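PDB 4UOP: lipoteichoic acid primase from Listeria monocytogenes, which is the extracellular catalytic domain of a sulfatase-family protein with an alkaline phosphatase-like alpha/beta fold and a bound magnesium ion. Local coordinates for residues D147-F153 and Q212-L218. Sequence-based numbering, arbitrary orientation.
Sequences DYKTATF and QKFYAQL
The Tyr148 ring carries CE of Lys213 over one face, 4.0 Å from the ring centroid and 26° off its normal, a CH-pi contact offset toward the rim; the edge of the same ring meets the backbone at Phe214 C and Tyr215 N. At the far end, the Phe153 ring has Gln217 O at its edge, while Ala216 CB approaches obliquely, 3.9 Å from Phe153 CE1, and Tyr176 stacks on this ring. Phe153 ends strand 149-153, which pairs in parallel with the neighbouring strand 214-218 in the mixed sheet of the sulfatase-type alpha/beta fold. The parallel ladder alternates across the gap: Tyr215 N donates to Lys149 O and Ala151 N to Tyr215 O, then Gln217 N reaches Ala151 O at 2.9 Å and Phe153 N reaches Gln217 O. Thr150, Thr152, Tyr215 and Gln217 share one sheet face, where helix 139-144 packs on Thr150 and Tyr215; Phe153 and Phe214, on the other, meet helix 193-209.

At the entrance to the ladder, Lys213 O is gripped by two donors, Lys149 N and Gln212 NE2; the latter bond, 170° at hydrogen, lies near the Gln212 amide plane and should limit rotation of that amide. A bend at chi2 (60°) turns the Gln212 amide back over Lys149, whose CG lies 3.3 Å from Gln212 CD. Lys213 NZ bonds to Asn146 O, whereas a water links Asp147 O to Lys213 N. On the Thr150 face, Tyr215 OH donates to Gln217 OE1 over 2.6 Å, tilted from that carbonyl plane.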
ATOM      1  N   ASP B 147      26.036   3.165  26.052  1.00 23.62           N
ATOM      2  CA  ASP B 147      25.862   2.487  27.330  1.00 24.82           C
ATOM      3  C   ASP B 147      24.409   2.323  27.753  1.00 23.59           C
ATOM      4  O   ASP B 147      24.136   2.210  28.948  1.00 23.14           O
ATOM      5  CB  ASP B 147      26.640   3.194  28.454  1.00 26.72           C
ATOM      6  CG  ASP B 147      28.122   3.297  28.155  1.00 29.67           C
ATOM      7  OD1 ASP B 147      28.826   2.290  28.361  1.00 32.04           O
ATOM      8  OD2 ASP B 147      28.565   4.369  27.694  1.00 34.36           O
ATOM      9  N   TYR B 148      23.495   2.302  26.783  1.00 21.77           N
ATOM     10  CA  TYR B 148      22.105   1.931  27.048  1.00 20.01           C
ATOM     11  C   TYR B 148      21.896   0.470  26.662  1.00 20.90           C
ATOM     12  O   TYR B 148      22.360   0.032  25.612  1.00 19.67           O
ATOM     13  CB  TYR B 148      21.121   2.795  26.245  1.00 19.96           C
ATOM     14  CG  TYR B 148      21.017   4.238  26.709  1.00 20.20           C
ATOM     15  CD1 TYR B 148      22.020   5.152  26.451  1.00 20.52           C
ATOM     16  CD2 TYR B 148      19.909   4.681  27.411  1.00 21.03           C
ATOM     17  CE1 TYR B 148      21.938   6.473  26.900  1.00 20.91           C
ATOM     18  CE2 TYR B 148      19.804   5.993  27.847  1.00 20.82           C
ATOM     19  CZ  TYR B 148      20.826   6.888  27.595  1.00 22.50           C
ATOM     20  OH  TYR B 148      20.739   8.188  28.040  1.00 21.84           O
ATOM     21  N   LYS B 149      21.202  -0.274  27.517  1.00 19.56           N
ATOM     22  CA  LYS B 149      20.586  -1.537  27.131  1.00 20.68           C
ATOM     23  C   LYS B 149      19.206  -1.180  26.585  1.00 20.08           C
ATOM     24  O   LYS B 149      18.544  -0.305  27.127  1.00 18.35           O
ATOM     25  CB  LYS B 149      20.442  -2.473  28.328  1.00 21.95           C
ATOM     26  CG  LYS B 149      21.766  -3.020  28.851  1.00 23.95           C
ATOM     27  CD  LYS B 149      22.414  -3.941  27.847  1.00 25.85           C
ATOM     28  CE  LYS B 149      23.661  -4.603  28.412  1.00 28.24           C
ATOM     29  NZ  LYS B 149      24.228  -5.527  27.395  1.00 29.12           N
ATOM     30  N   THR B 150      18.808  -1.829  25.495  1.00 18.66           N
ATOM     31  CA  THR B 150      17.628  -1.425  24.746  1.00 18.63           C
ATOM     32  C   THR B 150      16.656  -2.598  24.633  1.00 18.79           C
ATOM     33  O   THR B 150      17.070  -3.750  24.422  1.00 19.02           O
ATOM     34  CB  THR B 150      18.012  -0.882  23.353  1.00 19.32           C
ATOM     35  OG1 THR B 150      18.616  -1.910  22.569  1.00 18.89           O
ATOM     36  CG2 THR B 150      19.002   0.289  23.481  1.00 19.78           C
ATOM     37  N   ALA B 151      15.370  -2.320  24.816  1.00 18.22           N
ATOM     38  CA  ALA B 151      14.353  -3.368  24.738  1.00 17.39           C
ATOM     39  C   ALA B 151      13.055  -2.786  24.226  1.00 17.49           C
ATOM     40  O   ALA B 151      12.758  -1.611  24.453  1.00 15.50           O
ATOM     41  CB  ALA B 151      14.133  -4.029  26.095  1.00 17.52           C
ATOM     42  N   THR B 152      12.274  -3.626  23.555  1.00 16.85           N
ATOM     43  CA  THR B 152      10.915  -3.245  23.196  1.00 17.87           C
ATOM     44  C   THR B 152       9.933  -4.287  23.727  1.00 17.38           C
ATOM     45  O   THR B 152      10.276  -5.471  23.814  1.00 17.03           O
ATOM     46  CB  THR B 152      10.801  -3.037  21.672  1.00 19.28           C
ATOM     47  OG1 THR B 152       9.499  -2.536  21.321  1.00 22.13           O
ATOM     48  CG2 THR B 152      11.120  -4.314  20.924  1.00 20.49           C
ATOM     49  N   PHE B 153       8.732  -3.820  24.083  1.00 17.24           N
ATOM     50  CA  PHE B 153       7.706  -4.606  24.766  1.00 17.70           C
ATOM     51  C   PHE B 153       6.387  -4.475  24.022  1.00 18.51           C
ATOM     52  O   PHE B 153       5.926  -3.372  23.757  1.00 16.68           O
ATOM     53  CB  PHE B 153       7.472  -4.072  26.187  1.00 18.15           C
ATOM     54  CG  PHE B 153       8.677  -4.139  27.100  1.00 18.53           C
ATOM     55  CD1 PHE B 153       9.685  -3.170  27.027  1.00 18.42           C
ATOM     56  CD2 PHE B 153       8.795  -5.135  28.043  1.00 19.54           C
ATOM     57  CE1 PHE B 153      10.767  -3.205  27.886  1.00 19.01           C
ATOM     58  CE2 PHE B 153       9.897  -5.185  28.891  1.00 20.17           C
ATOM     59  CZ  PHE B 153      10.881  -4.219  28.813  1.00 19.63           C
ATOM     60  N   GLN B 212      21.965   0.502  35.355  1.00 25.85           N
ATOM     61  CA  GLN B 212      22.055   0.205  33.939  1.00 24.71           C
ATOM     62  C   GLN B 212      21.151   1.167  33.195  1.00 23.54           C
ATOM     63  O   GLN B 212      19.926   1.054  33.259  1.00 23.08           O
ATOM     64  CB  GLN B 212      21.646  -1.236  33.661  1.00 24.84           C
ATOM     65  CG  GLN B 212      21.582  -1.585  32.177  1.00 24.10           C
ATOM     66  CD  GLN B 212      22.925  -1.409  31.483  1.00 25.42           C
ATOM     67  OE1 GLN B 212      23.837  -2.219  31.669  1.00 25.59           O
ATOM     68  NE2 GLN B 212      23.051  -0.354  30.671  1.00 23.13           N
ATOM     69  N   LYS B 213      21.740   2.134  32.503  1.00 22.91           N
ATOM     70  CA  LYS B 213      20.942   3.041  31.688  1.00 23.12           C
ATOM     71  C   LYS B 213      20.178   2.192  30.683  1.00 21.33           C
ATOM     72  O   LYS B 213      20.752   1.260  30.097  1.00 20.39           O
ATOM     73  CB  LYS B 213      21.820   4.022  30.929  1.00 25.66           C
ATOM     74  CG  LYS B 213      22.488   5.092  31.772  1.00 29.74           C
ATOM     75  CD  LYS B 213      23.114   6.153  30.884  1.00 32.39           C
ATOM     76  CE  LYS B 213      23.956   5.532  29.787  1.00 35.23           C
ATOM     77  NZ  LYS B 213      24.877   6.511  29.162  1.00 38.40           N
ATOM     78  N   PHE B 214      18.899   2.512  30.475  1.00 19.72           N
ATOM     79  CA  PHE B 214      18.073   1.718  29.579  1.00 18.02           C
ATOM     80  C   PHE B 214      17.198   2.598  28.687  1.00 16.93           C
ATOM     81  O   PHE B 214      16.851   3.734  29.041  1.00 16.81           O
ATOM     82  CB  PHE B 214      17.205   0.723  30.374  1.00 18.70           C
ATOM     83  CG  PHE B 214      16.219   1.375  31.311  1.00 18.89           C
ATOM     84  CD1 PHE B 214      14.976   1.769  30.869  1.00 19.31           C
ATOM     85  CD2 PHE B 214      16.548   1.598  32.643  1.00 19.12           C
ATOM     86  CE1 PHE B 214      14.071   2.367  31.726  1.00 19.03           C
ATOM     87  CE2 PHE B 214      15.656   2.189  33.502  1.00 19.15           C
ATOM     88  CZ  PHE B 214      14.410   2.588  33.046  1.00 19.61           C
ATOM     89  N   TYR B 215      16.894   2.059  27.514  1.00 16.24           N
ATOM     90  CA  TYR B 215      15.848   2.554  26.641  1.00 16.00           C
ATOM     91  C   TYR B 215      14.815   1.449  26.549  1.00 16.31           C
ATOM     92  O   TYR B 215      15.130   0.327  26.119  1.00 16.53           O
ATOM     93  CB  TYR B 215      16.417   2.908  25.255  1.00 16.45           C
ATOM     94  CG  TYR B 215      15.412   3.026  24.121  1.00 16.36           C
ATOM     95  CD1 TYR B 215      14.139   3.546  24.328  1.00 16.27           C
ATOM     96  CD2 TYR B 215      15.763   2.650  22.824  1.00 16.79           C
ATOM     97  CE1 TYR B 215      13.221   3.660  23.281  1.00 15.55           C
ATOM     98  CE2 TYR B 215      14.871   2.781  21.772  1.00 16.37           C
ATOM     99  CZ  TYR B 215      13.590   3.260  22.014  1.00 16.43           C
ATOM    100  OH  TYR B 215      12.700   3.375  20.971  1.00 17.37           O
ATOM    101  N   ALA B 216      13.594   1.750  26.984  1.00 15.75           N
ATOM    102  CA  ALA B 216      12.462   0.834  26.851  1.00 15.56           C
ATOM    103  C   ALA B 216      11.403   1.444  25.933  1.00 15.04           C
ATOM    104  O   ALA B 216      10.979   2.590  26.140  1.00 15.17           O
ATOM    105  CB  ALA B 216      11.880   0.548  28.216  1.00 15.81           C
ATOM    106  N   GLN B 217      11.017   0.702  24.897  1.00 15.46           N
ATOM    107  CA  GLN B 217       9.928   1.092  23.988  1.00 15.82           C
ATOM    108  C   GLN B 217       8.741   0.160  24.246  1.00 16.48           C
ATOM    109  O   GLN B 217       8.887  -1.044  24.114  1.00 16.55           O
ATOM    110  CB  GLN B 217      10.362   0.951  22.542  1.00 17.08           C
ATOM    111  CG  GLN B 217       9.274   1.268  21.536  1.00 17.72           C
ATOM    112  CD  GLN B 217       9.193   2.726  21.137  1.00 18.63           C
ATOM    113  OE1 GLN B 217      10.168   3.485  21.259  1.00 18.69           O
ATOM    114  NE2 GLN B 217       8.046   3.118  20.585  1.00 20.40           N
ATOM    115  N   LEU B 218       7.607   0.724  24.636  1.00 15.41           N
ATOM    116  CA  LEU B 218       6.403  -0.041  24.907  1.00 16.70           C
ATOM    117  C   LEU B 218       5.365   0.293  23.848  1.00 17.03           C
ATOM    118  O   LEU B 218       5.136   1.475  23.539  1.00 17.54           O
ATOM    119  CB  LEU B 218       5.863   0.274  26.299  1.00 18.26           C
ATOM    120  CG  LEU B 218       6.732  -0.158  27.479  1.00 21.04           C
ATOM    121  CD1 LEU B 218       7.805   0.865  27.782  1.00 21.10           C
ATOM    122  CD2 LEU B 218       5.900  -0.359  28.736  1.00 22.19           C
TER
HETATM  123  O   HOH W   1      24.622   2.266  31.788  1.00 25.42           O